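Local coordinates for T-lymphoma invasion and metastasis-inducing protein 1 (Homo sapiens, PDB 4K2P) that probably binds phosphoinositides and partner proteins such as Par-3 through its PH and coiled-coil extension module, in keeping with a signalling role, at residues F193-R196 / C197-A200. The protein carries 5 engineered substitutions. Numbering follows the deposited sequence.
Sequences FRFR and CYLA
Cys197, Tyr198, Leu199 and Ala200 each donate their backbone N-H to the carbonyl four residues earlier, Phe193 to Arg196 in turn, with N...O distances between 2.9 and 3.0 Å, the i to i+4 pattern of an alpha-helix. One turn apart on this helix, Arg194 and Tyr198 form the main polar contact: Arg194 NH1 lies 3.1 Å from Tyr198 OH, and the N-H...O angle of 162° together with a hydroxyl close to the guanidinium plane marks a well-aligned hydrogen bond. The Arg194 chain leaves with CG anti to the backbone N (chi1 -178°), which lays Arg194 CG 3.4 Å from Tyr198 CZ; a bend further out, at chi3, then brings the guanidinium, and NH1 with it, back to the hydroxyl. Arg194 O lies over one face of the Tyr198 ring, toward its rim, 3.2 Å from Tyr198 CD1. The turn belongs to helix 168-203 of the CC-Ex region, where it packs against strand 75-78 and helix 106-128, the helix that closes the PH fold. Tyr198 OH is further bonded to Ser74 O, while Arg194 NH2 forms a salt bridge with Asp191. A phenylalanine in place of Tyr198 would probably leave Arg194 NH1 without this bond and Ser74 O without its hydroxyl partner. Beside the tyrosine, Phe195 CD1 approaches Tyr198 CD2 at 4.1 Å, the ring planes inclined at 77°; Phe195 then reaches Leu137, Ile141 and Leu144 of helix 133-161. Cys197 SG makes an oblique sulfur-aromatic contact with the Phe193 ring, 3.6 Å from Phe193 CE1.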
# COMPACT_ATOMS: atom_id res chain seq x y z
N PHE A 193 0.41 -7.90 -5.07
CA PHE A 193 -0.67 -7.00 -5.47
C PHE A 193 -0.07 -5.64 -5.82
O PHE A 193 -0.44 -5.01 -6.81
CB PHE A 193 -1.69 -6.88 -4.33
CG PHE A 193 -2.82 -5.92 -4.59
CD1 PHE A 193 -2.72 -4.59 -4.22
CD2 PHE A 193 -4.00 -6.36 -5.16
CE1 PHE A 193 -3.76 -3.71 -4.45
CE2 PHE A 193 -5.05 -5.49 -5.38
CZ PHE A 193 -4.93 -4.16 -5.02
N ARG A 194 0.89 -5.22 -5.01
CA ARG A 194 1.54 -3.93 -5.17
C ARG A 194 2.32 -3.88 -6.48
O ARG A 194 2.22 -2.90 -7.23
CB ARG A 194 2.46 -3.66 -3.99
CG ARG A 194 3.15 -2.31 -4.04
CD ARG A 194 3.63 -1.86 -2.68
NE ARG A 194 4.59 -2.78 -2.08
CZ ARG A 194 5.88 -2.84 -2.40
NH1 ARG A 194 6.37 -2.04 -3.34
NH2 ARG A 194 6.68 -3.71 -1.80
N PHE A 195 3.09 -4.92 -6.78
CA PHE A 195 3.87 -4.94 -8.01
C PHE A 195 2.94 -5.02 -9.20
O PHE A 195 3.23 -4.47 -10.25
CB PHE A 195 4.88 -6.10 -8.02
CG PHE A 195 6.10 -5.83 -7.19
CD1 PHE A 195 7.01 -4.86 -7.57
CD2 PHE A 195 6.35 -6.54 -6.03
CE1 PHE A 195 8.14 -4.61 -6.82
CE2 PHE A 195 7.48 -6.29 -5.27
CZ PHE A 195 8.37 -5.32 -5.67
N ARG A 196 1.80 -5.70 -9.03
CA ARG A 196 0.82 -5.77 -10.11
C ARG A 196 0.16 -4.42 -10.34
O ARG A 196 -0.28 -4.12 -11.45
CB ARG A 196 -0.22 -6.84 -9.80
CG ARG A 196 0.25 -8.24 -10.12
CD ARG A 196 -0.77 -9.28 -9.74
NE ARG A 196 -0.32 -10.61 -10.13
CZ ARG A 196 -0.71 -11.75 -9.56
NH1 ARG A 196 -1.55 -11.73 -8.54
NH2 ARG A 196 -0.23 -12.90 -10.01
N CYS A 197 0.08 -3.61 -9.29
CA CYS A 197 -0.43 -2.26 -9.45
C CYS A 197 0.55 -1.44 -10.26
O CYS A 197 0.16 -0.69 -11.16
CB CYS A 197 -0.67 -1.61 -8.09
SG CYS A 197 -2.17 -2.12 -7.25
N TYR A 198 1.84 -1.57 -9.93
CA TYR A 198 2.89 -0.81 -10.62
C TYR A 198 2.94 -1.18 -12.08
O TYR A 198 3.06 -0.33 -12.96
CB TYR A 198 4.26 -1.08 -9.99
CG TYR A 198 4.41 -0.66 -8.55
CD1 TYR A 198 3.41 0.05 -7.88
CD2 TYR A 198 5.56 -0.99 -7.85
CE1 TYR A 198 3.58 0.43 -6.56
CE2 TYR A 198 5.73 -0.62 -6.55
CZ TYR A 198 4.74 0.08 -5.90
OH TYR A 198 4.94 0.44 -4.59
N LEU A 199 2.85 -2.48 -12.34
CA LEU A 199 2.95 -2.99 -13.70
C LEU A 199 1.76 -2.53 -14.51
O LEU A 199 1.91 -2.15 -15.67
CB LEU A 199 3.03 -4.52 -13.70
CG LEU A 199 3.18 -5.17 -15.07
CD1 LEU A 199 4.45 -4.71 -15.78
CD2 LEU A 199 3.16 -6.68 -14.95
N ALA A 200 0.58 -2.56 -13.90
CA ALA A 200 -0.64 -2.16 -14.59
C ALA A 200 -0.58 -0.69 -14.97
O ALA A 200 -1.02 -0.28 -16.04
CB ALA A 200 -1.85 -2.44 -13.72